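PDB 7CLU: methyltransferase domain-containing protein from Serratia marcescens, which probably transfers a methyl group from S-adenosylmethionine to a hydroxyl group of an intermediate on the pathway to the red pigment prodigiosin. Local coordinates for residues A154-G159 / R331-G336; R170-I175 / G180-A185; R162-S167 / R270-E275; L242-H247 / A289-N294. All coordinates share one frame; numbering follows the deposited sequence.

Contact 1: A154-G159 / R331-G336; sequences APFIAG and RTLIVG
Phe156 and Arg331 lie flat on one another, an offset cation-pi stack that pins helix 154-163 to the start of strand 332-337, the antiparallel strand next to 270-275 in the Rossmann-like methyltransferase sheet. Ring and guanidinium are nearly parallel, 7° apart, with their centres separated by 4.1 Å. The charged group is displaced from the ring centre: Arg331 CZ sits 32° off the ring normal, and NH1 comes down on Phe156 CE2 at 3.5 Å. What occupies the middle of the face is the methylene Arg331 CD, in CH-pi contact 3.6 Å from the Phe156 centroid, while CB lies over CD1. The arginine therefore uses its aliphatic stem as well as its charge, because the chain is extended from CG to NE and runs across the ring. At the ring's edge, near its plane, Leu333 CD2 approaches Phe156 CE1 at 4.1 Å.

Phe156 reaches over from the helix with CG anti to the backbone N (chi1 156°). Phe160, a turn later on the helix, meets the Phe156 ring. Arg331 is seen to bind S-adenosyl-L-homocysteine in this protein, so the stack probably helps to orient a residue of the cofactor site. Trp244 touches the same arginine, and Ser274 OG hydrogen-bonds Arg331 NH1, which helps to hold the guanidinium in place along the ring.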
loop_
_atom_site.group_PDB
_atom_site.type_symbol
_atom_site.label_atom_id
_atom_site.label_comp_id
_atom_site.label_asym_id
_atom_site.label_seq_id
_atom_site.Cartn_x
_atom_site.Cartn_y
_atom_site.Cartn_z
ATOM N N ALA A 154 -12.388 -18.913 8.308
ATOM C CA ALA A 154 -12.422 -19.879 9.402
ATOM C C ALA A 154 -12.937 -19.288 10.710
ATOM O O ALA A 154 -13.802 -19.914 11.332
ATOM C CB ALA A 154 -11.033 -20.515 9.578
ATOM N N PRO A 155 -12.490 -18.115 11.174
ATOM C CA PRO A 155 -13.071 -17.582 12.419
ATOM C C PRO A 155 -14.541 -17.223 12.301
ATOM O O PRO A 155 -15.269 -17.371 13.287
ATOM C CB PRO A 155 -12.211 -16.351 12.719
ATOM C CG PRO A 155 -10.890 -16.667 12.059
ATOM C CD PRO A 155 -11.277 -17.370 10.782
ATOM N N PHE A 156 -15.006 -16.749 11.142
ATOM C CA PHE A 156 -16.441 -16.526 10.977
ATOM C C PHE A 156 -17.202 -17.839 11.069
ATOM O O PHE A 156 -18.223 -17.937 11.762
ATOM C CB PHE A 156 -16.736 -15.838 9.636
ATOM C CG PHE A 156 -18.139 -16.073 9.134
ATOM C CD1 PHE A 156 -19.228 -15.561 9.823
ATOM C CD2 PHE A 156 -18.369 -16.819 7.993
ATOM C CE1 PHE A 156 -20.537 -15.788 9.386
ATOM C CE2 PHE A 156 -19.668 -17.040 7.544
ATOM C CZ PHE A 156 -20.754 -16.527 8.249
ATOM N N ILE A 157 -16.726 -18.860 10.354
ATOM C CA ILE A 157 -17.450 -20.128 10.290
ATOM C C ILE A 157 -17.513 -20.763 11.671
ATOM O O ILE A 157 -18.582 -21.167 12.142
ATOM C CB ILE A 157 -16.789 -21.068 9.267
ATOM C CG1 ILE A 157 -17.083 -20.599 7.848
ATOM C CG2 ILE A 157 -17.239 -22.499 9.496
ATOM C CD1 ILE A 157 -16.185 -21.211 6.822
ATOM N N ALA A 158 -16.365 -20.836 12.347
ATOM C CA ALA A 158 -16.318 -21.376 13.703
ATOM C C ALA A 158 -17.255 -20.621 14.641
ATOM O O ALA A 158 -17.971 -21.238 15.433
ATOM C CB ALA A 158 -14.877 -21.339 14.229
ATOM N N GLY A 159 -17.285 -19.291 14.546
ATOM C CA GLY A 159 -18.137 -18.514 15.431
ATOM C C GLY A 159 -19.604 -18.588 15.062
ATOM O O GLY A 159 -20.470 -18.476 15.936
ATOM N N ARG A 331 -17.466 -11.251 10.978
ATOM C CA ARG A 331 -18.744 -10.914 10.359
ATOM C C ARG A 331 -19.808 -10.630 11.417
ATOM O O ARG A 331 -19.680 -10.998 12.586
ATOM C CB ARG A 331 -19.225 -12.031 9.421
ATOM C CG ARG A 331 -18.307 -12.267 8.240
ATOM C CD ARG A 331 -18.936 -13.110 7.158
ATOM N NE ARG A 331 -17.913 -13.669 6.285
ATOM C CZ ARG A 331 -18.155 -14.456 5.248
ATOM N NH1 ARG A 331 -19.406 -14.791 4.940
ATOM N NH2 ARG A 331 -17.140 -14.930 4.538
ATOM N N THR A 332 -20.858 -9.948 10.975
ATOM C CA THR A 332 -22.048 -9.649 11.748
ATOM C C THR A 332 -23.244 -10.244 11.010
ATOM O O THR A 332 -23.316 -10.184 9.782
ATOM C CB THR A 332 -22.199 -8.129 11.905
ATOM O OG1 THR A 332 -21.046 -7.618 12.582
ATOM C CG2 THR A 332 -23.429 -7.778 12.686
ATOM N N LEU A 333 -24.177 -10.831 11.748
ATOM C CA LEU A 333 -25.333 -11.475 11.132
ATOM C C LEU A 333 -26.486 -10.481 11.054
ATOM O O LEU A 333 -26.833 -9.835 12.052
ATOM C CB LEU A 333 -25.758 -12.725 11.921
ATOM C CG LEU A 333 -24.763 -13.872 12.105
ATOM C CD1 LEU A 333 -25.457 -15.076 12.721
ATOM C CD2 LEU A 333 -24.028 -14.267 10.807
ATOM N N ILE A 334 -27.062 -10.338 9.867
ATOM C CA ILE A 334 -28.301 -9.598 9.693
ATOM C C ILE A 334 -29.384 -10.633 9.418
ATOM O O ILE A 334 -29.241 -11.461 8.514
ATOM C CB ILE A 334 -28.190 -8.543 8.579
ATOM C CG1 ILE A 334 -27.025 -7.596 8.899
ATOM C CG2 ILE A 334 -29.436 -7.734 8.519
ATOM C CD1 ILE A 334 -25.960 -7.534 7.822
ATOM N N VAL A 335 -30.433 -10.629 10.246
ATOM C CA VAL A 335 -31.384 -11.731 10.344
ATOM C C VAL A 335 -32.795 -11.185 10.176
ATOM O O VAL A 335 -33.126 -10.127 10.721
ATOM C CB VAL A 335 -31.260 -12.453 11.705
ATOM C CG1 VAL A 335 -32.227 -13.632 11.799
ATOM C CG2 VAL A 335 -29.815 -12.874 11.959
ATOM N N GLY A 336 -33.632 -11.923 9.450
ATOM C CA GLY A 336 -35.030 -11.552 9.299
ATOM C C GLY A 336 -35.870 -12.767 8.969
ATOM O O GLY A 336 -35.351 -13.812 8.558
#

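Contact 2: R170-I175 / G180-A185; sequences RAFLDI and GSLPMA
Leu182 CD2 is the methyl that reaches both side chains of the strand, lying 4.1 Å from Phe172 CZ and also 4.1 Å from Asp174 OD2. Phe172, Asp174 and Leu182 share one choice of first torsion, CG anti to the backbone N. For Phe172 (chi1 162°) this carries the ring from the strand toward the helix, so that its far end, CZ and CE2, does the touching. Leu182 (chi1 167°) answers from the helix, and the two side chains cross at about a right angle. Beside it the Pro183 ring presents CB to the edge of the phenyl ring, near its plane, at 4.3 Å from Phe172 CE2.

Strand 171-175 and helix 181-189 are the first two elements of a beta-alpha-beta unit, with strand 194-199 as the third. Their short segments run nearly antiparallel, at 161°, and the axes come within 9.2 Å. Between them lies the glycine-rich loop that in Rossmann-fold methyltransferases runs along the S-adenosylmethionine site, as it probably does here; it leads into Gly180, the N-cap residue, whose backbone has a positive phi.

Asp174 stands two residues beyond Phe172 on the same face of the strand. Its carboxylate meets the helix with OD2, which rests 3.8 Å from Pro183 CD; this is packing against carbon, since no hydrogen bond joins the two segments. The other oxygen, OD1, is hydrogen-bonded to His241 ND1 on the neighbouring strand 239-243. The ring of Phe166 meets that of Phe172 edge-to-face, and on the helix side Leu182 also packs against Phe160.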
loop_
_atom_site.group_PDB
_atom_site.type_symbol
_atom_site.label_atom_id
_atom_site.label_comp_id
_atom_site.label_asym_id
_atom_site.label_seq_id
_atom_site.Cartn_x
_atom_site.Cartn_y
_atom_site.Cartn_z
ATOM N N ARG A 170 -34.549 -27.180 10.459
ATOM C CA ARG A 170 -34.635 -28.542 9.875
ATOM C C ARG A 170 -33.800 -28.634 8.594
ATOM O O ARG A 170 -33.285 -29.729 8.322
ATOM C CB ARG A 170 -36.093 -28.878 9.543
ATOM N N ALA A 171 -33.624 -27.520 7.876
ATOM C CA ALA A 171 -32.962 -27.575 6.579
ATOM C C ALA A 171 -32.334 -26.217 6.330
ATOM O O ALA A 171 -33.032 -25.195 6.335
ATOM C CB ALA A 171 -33.952 -27.929 5.470
ATOM N N PHE A 172 -31.025 -26.218 6.131
ATOM C CA PHE A 172 -30.247 -25.012 5.937
ATOM C C PHE A 172 -29.683 -25.004 4.523
ATOM O O PHE A 172 -29.197 -26.029 4.030
ATOM C CB PHE A 172 -29.124 -24.944 6.960
ATOM C CG PHE A 172 -28.025 -23.997 6.597
ATOM C CD1 PHE A 172 -28.088 -22.673 6.980
ATOM C CD2 PHE A 172 -26.913 -24.438 5.901
ATOM C CE1 PHE A 172 -27.053 -21.797 6.675
ATOM C CE2 PHE A 172 -25.882 -23.564 5.584
ATOM C CZ PHE A 172 -25.951 -22.247 5.978
ATOM N N LEU A 173 -29.751 -23.844 3.877
ATOM C CA LEU A 173 -29.220 -23.677 2.534
ATOM C C LEU A 173 -28.330 -22.447 2.483
ATOM O O LEU A 173 -28.706 -21.376 2.969
ATOM C CB LEU A 173 -30.346 -23.566 1.504
ATOM C CG LEU A 173 -29.853 -23.482 0.052
ATOM C CD1 LEU A 173 -30.736 -24.306 -0.875
ATOM C CD2 LEU A 173 -29.863 -22.043 -0.386
ATOM N N ASP A 174 -27.156 -22.602 1.885
ATOM C CA ASP A 174 -26.157 -21.546 1.777
ATOM C C ASP A 174 -26.126 -21.068 0.330
ATOM O O ASP A 174 -25.839 -21.853 -0.587
ATOM C CB ASP A 174 -24.782 -22.064 2.203
ATOM C CG ASP A 174 -23.787 -20.950 2.521
ATOM O OD1 ASP A 174 -24.197 -19.811 2.839
ATOM O OD2 ASP A 174 -22.568 -21.228 2.460
ATOM N N ILE A 175 -26.391 -19.790 0.119
ATOM C CA ILE A 175 -26.470 -19.261 -1.235
ATOM C C ILE A 175 -25.090 -18.802 -1.681
ATOM O O ILE A 175 -24.503 -17.885 -1.091
ATOM C CB ILE A 175 -27.483 -18.116 -1.344
ATOM C CG1 ILE A 175 -28.894 -18.630 -1.043
ATOM C CG2 ILE A 175 -27.390 -17.533 -2.730
ATOM C CD1 ILE A 175 -30.008 -17.673 -1.419
ATOM N N GLY A 180 -18.128 -24.676 0.128
ATOM C CA GLY A 180 -18.885 -25.552 1.012
ATOM C C GLY A 180 -18.404 -25.630 2.445
ATOM O O GLY A 180 -18.931 -26.450 3.208
ATOM N N SER A 181 -17.478 -24.747 2.843
ATOM C CA SER A 181 -16.840 -24.812 4.152
ATOM C C SER A 181 -17.831 -24.640 5.290
ATOM O O SER A 181 -17.708 -25.295 6.337
ATOM C CB SER A 181 -15.759 -23.743 4.228
ATOM O OG SER A 181 -14.663 -24.196 3.487
ATOM N N LEU A 182 -18.801 -23.739 5.127
ATOM C CA LEU A 182 -19.732 -23.494 6.220
ATOM C C LEU A 182 -20.696 -24.658 6.400
ATOM O O LEU A 182 -20.804 -25.166 7.529
ATOM C CB LEU A 182 -20.454 -22.163 6.008
ATOM C CG LEU A 182 -21.682 -21.864 6.868
ATOM C CD1 LEU A 182 -21.332 -21.901 8.329
ATOM C CD2 LEU A 182 -22.255 -20.476 6.463
ATOM N N PRO A 183 -21.401 -25.148 5.370
ATOM C CA PRO A 183 -22.282 -26.301 5.619
ATOM C C PRO A 183 -21.526 -27.561 6.009
ATOM O O PRO A 183 -22.093 -28.411 6.703
ATOM C CB PRO A 183 -23.050 -26.467 4.296
ATOM C CG PRO A 183 -22.280 -25.700 3.293
ATOM C CD PRO A 183 -21.609 -24.590 4.019
ATOM N N MET A 184 -20.258 -27.710 5.612
ATOM C CA MET A 184 -19.457 -28.807 6.154
ATOM C C MET A 184 -19.284 -28.667 7.666
ATOM O O MET A 184 -19.471 -29.635 8.416
ATOM C CB MET A 184 -18.097 -28.870 5.450
ATOM C CG MET A 184 -18.184 -29.512 4.092
ATOM S SD MET A 184 -16.650 -29.562 3.153
ATOM C CE MET A 184 -16.081 -27.910 3.296
ATOM N N ALA A 185 -18.939 -27.464 8.140
ATOM C CA ALA A 185 -18.755 -27.273 9.574
ATOM C C ALA A 185 -20.062 -27.496 10.327
ATOM O O ALA A 185 -20.063 -28.044 11.440
ATOM C CB ALA A 185 -18.193 -25.882 9.860
#

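Contact 3: R162-S167 / R270-E275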
loop_
_atom_site.group_PDB
_atom_site.type_symbol
_atom_site.label_atom_id
_atom_site.label_comp_id
_atom_site.label_asym_id
_atom_site.label_seq_id
_atom_site.Cartn_x
_atom_site.Cartn_y
_atom_site.Cartn_z
ATOM N N ARG A 162 -20.724 -22.019 16.324
ATOM C CA ARG A 162 -20.709 -22.110 17.785
ATOM C C ARG A 162 -21.762 -21.208 18.431
ATOM O O ARG A 162 -22.435 -21.629 19.377
ATOM C CB ARG A 162 -19.308 -21.769 18.300
ATOM C CG ARG A 162 -19.049 -22.018 19.783
ATOM C CD ARG A 162 -19.072 -20.727 20.582
ATOM N NE ARG A 162 -17.986 -19.815 20.206
ATOM C CZ ARG A 162 -17.826 -18.583 20.698
ATOM N NH1 ARG A 162 -18.689 -18.099 21.587
ATOM N NH2 ARG A 162 -16.810 -17.825 20.290
ATOM N N ASP A 163 -21.932 -19.979 17.930
ATOM C CA ASP A 163 -22.796 -18.980 18.554
ATOM C C ASP A 163 -24.241 -19.002 18.067
ATOM O O ASP A 163 -25.107 -18.422 18.736
ATOM C CB ASP A 163 -22.234 -17.573 18.330
ATOM C CG ASP A 163 -20.951 -17.344 19.083
ATOM O OD1 ASP A 163 -20.463 -18.319 19.670
ATOM O OD2 ASP A 163 -20.430 -16.209 19.086
ATOM N N TYR A 164 -24.532 -19.626 16.934
ATOM C CA TYR A 164 -25.897 -19.696 16.432
ATOM C C TYR A 164 -26.385 -21.133 16.505
ATOM O O TYR A 164 -25.656 -22.065 16.157
ATOM C CB TYR A 164 -26.000 -19.177 14.999
ATOM C CG TYR A 164 -27.416 -19.192 14.446
ATOM C CD1 TYR A 164 -27.949 -20.344 13.882
ATOM C CD2 TYR A 164 -28.214 -18.051 14.490
ATOM C CE1 TYR A 164 -29.243 -20.367 13.380
ATOM C CE2 TYR A 164 -29.514 -18.058 13.977
ATOM C CZ TYR A 164 -30.019 -19.219 13.422
ATOM O OH TYR A 164 -31.306 -19.246 12.924
ATOM N N ASP A 165 -27.607 -21.293 17.016
ATOM C CA ASP A 165 -28.220 -22.630 17.235
ATOM C C ASP A 165 -28.800 -23.181 15.930
ATOM O O ASP A 165 -29.949 -22.858 15.620
ATOM C CB ASP A 165 -29.296 -22.564 18.320
ATOM C CG ASP A 165 -29.677 -23.932 18.846
ATOM O OD1 ASP A 165 -29.044 -24.916 18.422
ATOM O OD2 ASP A 165 -30.598 -24.002 19.669
ATOM N N PHE A 166 -28.047 -24.045 15.245
ATOM C CA PHE A 166 -28.503 -24.648 13.965
ATOM C C PHE A 166 -29.458 -25.816 14.237
ATOM O O PHE A 166 -30.205 -26.206 13.329
ATOM C CB PHE A 166 -27.308 -25.076 13.113
ATOM C CG PHE A 166 -26.636 -23.937 12.390
ATOM C CD1 PHE A 166 -27.079 -23.528 11.145
ATOM C CD2 PHE A 166 -25.568 -23.268 12.961
ATOM C CE1 PHE A 166 -26.465 -22.477 10.485
ATOM C CE2 PHE A 166 -24.954 -22.218 12.300
ATOM C CZ PHE A 166 -25.405 -21.824 11.064
ATOM N N SER A 167 -29.470 -26.310 15.479
ATOM C CA SER A 167 -30.338 -27.437 15.915
ATOM C C SER A 167 -31.829 -27.074 15.829
ATOM O O SER A 167 -32.628 -27.990 15.612
ATOM C CB SER A 167 -29.971 -27.882 17.303
ATOM O OG SER A 167 -30.499 -26.989 18.266
ATOM N N ARG A 270 -36.434 -18.267 7.879
ATOM C CA ARG A 270 -35.454 -17.304 8.364
ATOM C C ARG A 270 -34.357 -17.101 7.323
ATOM O O ARG A 270 -33.940 -18.052 6.653
ATOM C CB ARG A 270 -34.830 -17.774 9.678
ATOM C CG ARG A 270 -33.860 -16.784 10.308
ATOM C CD ARG A 270 -33.479 -17.217 11.724
ATOM N NE ARG A 270 -34.565 -16.943 12.657
ATOM C CZ ARG A 270 -34.605 -17.342 13.925
ATOM N NH1 ARG A 270 -33.607 -18.061 14.445
ATOM N NH2 ARG A 270 -35.656 -17.022 14.674
ATOM N N PHE A 271 -33.893 -15.863 7.190
ATOM C CA PHE A 271 -32.797 -15.546 6.283
ATOM C C PHE A 271 -31.725 -14.781 7.044
ATOM O O PHE A 271 -32.028 -13.895 7.848
ATOM C CB PHE A 271 -33.266 -14.741 5.068
ATOM C CG PHE A 271 -32.131 -14.177 4.250
ATOM C CD1 PHE A 271 -31.334 -15.008 3.478
ATOM C CD2 PHE A 271 -31.844 -12.824 4.278
ATOM C CE1 PHE A 271 -30.278 -14.498 2.742
ATOM C CE2 PHE A 271 -30.791 -12.317 3.550
ATOM C CZ PHE A 271 -30.009 -13.162 2.786
ATOM N N ILE A 272 -30.470 -15.143 6.809
ATOM C CA ILE A 272 -29.342 -14.484 7.437
ATOM C C ILE A 272 -28.354 -14.076 6.352
ATOM O O ILE A 272 -27.950 -14.907 5.538
ATOM C CB ILE A 272 -28.630 -15.393 8.452
ATOM C CG1 ILE A 272 -29.596 -15.926 9.525
ATOM C CG2 ILE A 272 -27.450 -14.648 9.038
ATOM C CD1 ILE A 272 -28.905 -16.818 10.605
ATOM N N ALA A 273 -27.949 -12.816 6.353
ATOM C CA ALA A 273 -26.802 -12.371 5.572
ATOM C C ALA A 273 -25.660 -12.092 6.537
ATOM O O ALA A 273 -25.857 -11.367 7.512
ATOM C CB ALA A 273 -27.124 -11.105 4.785
ATOM N N SER A 274 -24.480 -12.647 6.272
ATOM C CA SER A 274 -23.296 -12.299 7.048
ATOM C C SER A 274 -22.547 -11.198 6.299
ATOM O O SER A 274 -22.276 -11.336 5.107
ATOM C CB SER A 274 -22.386 -13.509 7.299
ATOM O OG SER A 274 -22.122 -14.287 6.146
ATOM N N GLU A 275 -22.281 -10.086 6.986
ATOM C CA GLU A 275 -21.576 -8.958 6.389
ATOM C C GLU A 275 -20.606 -8.401 7.418
ATOM O O GLU A 275 -20.578 -8.841 8.577
ATOM C CB GLU A 275 -22.531 -7.843 5.907
ATOM C CG GLU A 275 -23.562 -8.268 4.868
ATOM C CD GLU A 275 -22.987 -8.296 3.470
ATOM O OE1 GLU A 275 -22.219 -7.366 3.124
ATOM O OE2 GLU A 275 -23.302 -9.251 2.722
#
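One hydrogen bond joins the segments: Arg270 NH1 donates to Tyr164 OH at 3.0 Å, and the bond is nearly straight, with an N-H...O angle of 166°. The hydroxyl lies almost in the guanidinium plane, while the phenol ring stands close to perpendicular to that plane, at 82°. The arginine chain bends at chi3 (-76°), which brings the NH1 edge of the guanidinium to the tyrosine oxygen; Arg270 CD is left only 3.2 Å from OH. Tyr164 OH is also hydrogen-bonded to His169 NE2, and Arg270 NE forms a salt bridge with Glu337 OE2.

The apolar part belongs to Ile272, two residues on and on the same face of strand 270-275. Its CD1 methyl comes up to Tyr164 CE2 at 3.6 Å. Measured to the ring centroid the distance is 4.1 Å, an off-centre CH-pi contact. Tyr164 and these two side chains approach from opposite directions, the phenol descending from the end of helix 154-163 onto the central sheet of the Rossmann-like domain. Phe166 packs one face of its ring against Tyr164 CD1.

Within 162-167, Asp165 OD1 accepts from Ser167 N in an Asx turn that shapes the backbone beyond Tyr164. The buried tyrosine hydroxyl thus has two hydrogen-bond partners, Arg270 and His169, and the nearby guanidinium would probably stabilise partial negative charge on its oxygen.

Contact 4: L242-H247 / A289-N294; sequences LGWMLH and ALLSLN
His247 has its CG between the backbone N and the carbonyl carbon (chi1 71°), which swings the imidazole back over the indole of Trp244; Leu291, with CG anti to its backbone N (chi1 -167°), extends a methyl from the helix toward both rings. That methyl, CD2, makes the close approaches to both. It meets His247 CE1 at 3.7 Å, in the plane of the imidazole and at its edge, and Trp244 CZ2 at 3.8 Å. The histidine and leucine side chains cross at about a right angle.

Trp244 and His247 belong to the loop and 3-10 turn that follow strand 239-243 of the Rossmann-like sheet. His247 CE1 lies 3.1 Å above the indole plane, toward its rim, and a weak bond from His247 NE2 to Trp244 O, 3.2 Å long, links the imidazole to the backbone. ND1 is hydrogen-bonded to OE2 of Glu304, whose side chain Leu291 also touches.

Helix 286-298 reaches the other subunit too: Ser292 OG is hydrogen-bonded to Gln56 NE2 of the second subunit, so the helix that packs against His247 is also part of the dimer interface. His247 is the predicted proton acceptor, and Trp244 touches the cofactor-site residue Arg331. With ND1 held by Glu304, one face against the indole and the CE1 edge backed by a methyl, the imidazole's rotation is probably restricted, consistent with a defined orientation for catalysis.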
loop_
_atom_site.group_PDB
_atom_site.type_symbol
_atom_site.label_atom_id
_atom_site.label_comp_id
_atom_site.label_asym_id
_atom_site.label_seq_id
_atom_site.Cartn_x
_atom_site.Cartn_y
_atom_site.Cartn_z
ATOM N N LEU A 242 -26.690 -16.023 3.164
ATOM C CA LEU A 242 -25.987 -15.393 2.052
ATOM C C LEU A 242 -24.704 -14.826 2.637
ATOM O O LEU A 242 -24.747 -13.883 3.437
ATOM C CB LEU A 242 -26.846 -14.317 1.392
ATOM C CG LEU A 242 -26.234 -13.554 0.202
ATOM C CD1 LEU A 242 -26.018 -14.502 -0.962
ATOM C CD2 LEU A 242 -27.125 -12.407 -0.215
ATOM N N GLY A 243 -23.572 -15.413 2.261
ATOM C CA GLY A 243 -22.313 -15.067 2.895
ATOM C C GLY A 243 -21.541 -13.933 2.244
ATOM O O GLY A 243 -20.918 -14.137 1.206
ATOM N N TRP A 244 -21.610 -12.734 2.832
ATOM C CA TRP A 244 -20.730 -11.611 2.491
ATOM C C TRP A 244 -20.812 -11.228 1.014
ATOM O O TRP A 244 -19.795 -10.980 0.361
ATOM C CB TRP A 244 -19.286 -11.925 2.904
ATOM C CG TRP A 244 -18.499 -10.720 3.281
ATOM C CD1 TRP A 244 -18.979 -9.464 3.531
ATOM C CD2 TRP A 244 -17.081 -10.643 3.418
ATOM N NE1 TRP A 244 -17.944 -8.617 3.839
ATOM C CE2 TRP A 244 -16.768 -9.317 3.777
ATOM C CE3 TRP A 244 -16.044 -11.574 3.287
ATOM C CZ2 TRP A 244 -15.453 -8.892 3.986
ATOM C CZ3 TRP A 244 -14.734 -11.151 3.514
ATOM C CH2 TRP A 244 -14.456 -9.826 3.863
ATOM N N MET A 245 -22.039 -11.148 0.487
ATOM C CA MET A 245 -22.270 -10.820 -0.917
ATOM C C MET A 245 -22.925 -9.465 -1.135
ATOM O O MET A 245 -22.741 -8.867 -2.195
ATOM C CB MET A 245 -23.138 -11.903 -1.584
ATOM C CG MET A 245 -23.440 -11.648 -3.089
ATOM S SD MET A 245 -24.456 -12.903 -3.917
ATOM C CE MET A 245 -23.461 -14.349 -3.566
ATOM N N LEU A 246 -23.689 -8.965 -0.165
ATOM C CA LEU A 246 -24.475 -7.764 -0.405
ATOM C C LEU A 246 -23.575 -6.586 -0.748
ATOM O O LEU A 246 -23.867 -5.820 -1.677
ATOM C CB LEU A 246 -25.332 -7.444 0.818
ATOM C CG LEU A 246 -26.383 -8.505 1.187
ATOM C CD1 LEU A 246 -27.106 -8.167 2.488
ATOM C CD2 LEU A 246 -27.391 -8.681 0.051
ATOM N N HIS A 247 -22.467 -6.435 -0.021
ATOM C CA HIS A 247 -21.589 -5.292 -0.238
ATOM C C HIS A 247 -20.898 -5.314 -1.594
ATOM O O HIS A 247 -20.202 -4.350 -1.919
ATOM C CB HIS A 247 -20.548 -5.214 0.877
ATOM C CG HIS A 247 -19.508 -6.285 0.812
ATOM N ND1 HIS A 247 -18.189 -6.066 1.151
ATOM C CD2 HIS A 247 -19.596 -7.591 0.463
ATOM C CE1 HIS A 247 -17.507 -7.188 1.000
ATOM N NE2 HIS A 247 -18.337 -8.126 0.580
ATOM N N ALA A 289 -13.782 0.398 6.112
ATOM C CA ALA A 289 -13.853 1.682 5.434
ATOM C C ALA A 289 -13.040 1.661 4.141
ATOM O O ALA A 289 -13.487 2.168 3.102
ATOM C CB ALA A 289 -13.369 2.784 6.374
ATOM N N LEU A 290 -11.849 1.059 4.179
ATOM C CA LEU A 290 -11.026 0.990 2.975
ATOM C C LEU A 290 -11.558 -0.053 2.004
ATOM O O LEU A 290 -11.433 0.110 0.780
ATOM C CB LEU A 290 -9.575 0.686 3.347
ATOM C CG LEU A 290 -8.927 1.819 4.147
ATOM C CD1 LEU A 290 -7.632 1.370 4.792
ATOM C CD2 LEU A 290 -8.668 2.976 3.217
ATOM N N LEU A 291 -12.173 -1.116 2.534
ATOM C CA LEU A 291 -12.797 -2.099 1.666
ATOM C C LEU A 291 -13.896 -1.457 0.828
ATOM O O LEU A 291 -14.096 -1.828 -0.333
ATOM C CB LEU A 291 -13.360 -3.259 2.485
ATOM C CG LEU A 291 -13.719 -4.435 1.575
ATOM C CD1 LEU A 291 -12.458 -4.894 0.837
ATOM C CD2 LEU A 291 -14.405 -5.590 2.333
ATOM N N SER A 292 -14.608 -0.481 1.404
ATOM C CA SER A 292 -15.611 0.267 0.654
ATOM C C SER A 292 -14.994 0.953 -0.557
ATOM O O SER A 292 -15.546 0.899 -1.667
ATOM C CB SER A 292 -16.279 1.291 1.572
ATOM O OG SER A 292 -17.547 1.673 1.083
ATOM N N LEU A 293 -13.841 1.612 -0.359
ATOM C CA LEU A 293 -13.144 2.241 -1.475
ATOM C C LEU A 293 -12.692 1.204 -2.500
ATOM O O LEU A 293 -12.697 1.470 -3.708
ATOM C CB LEU A 293 -11.946 3.037 -0.954
ATOM C CG LEU A 293 -12.222 4.371 -0.258
ATOM C CD1 LEU A 293 -10.908 5.051 0.199
ATOM C CD2 LEU A 293 -12.999 5.303 -1.199
ATOM N N ASN A 294 -12.277 0.018 -2.033
ATOM C CA ASN A 294 -11.930 -1.059 -2.956
ATOM C C ASN A 294 -13.139 -1.466 -3.792
ATOM O O ASN A 294 -13.005 -1.756 -4.984
ATOM C CB ASN A 294 -11.366 -2.259 -2.194
ATOM C CG ASN A 294 -10.786 -3.323 -3.121
ATOM O OD1 ASN A 294 -9.758 -3.108 -3.742
ATOM N ND2 ASN A 294 -11.437 -4.485 -3.196
#

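All four contacts reach the same seven-stranded mixed sheet. Contacts 1 and 3 both use helix 154-163, which packs along one face, and their strands 332-337 and 270-275 are neighbours in the sheet; their centres lie about 7 Å apart. Contact 2, its centre about 13 Å from that of contact 1, meets it where Ile157 packs on Ala185, and along the chain it is nested within the loops closed by contacts 1 and 3. Contact 4, also nested inside contact 1, follows contact 2 and alternates with contact 3. Arg331 of contact 1 touches Trp244 of contact 4, so the helix packing is linked to the loop that carries the predicted catalytic histidine.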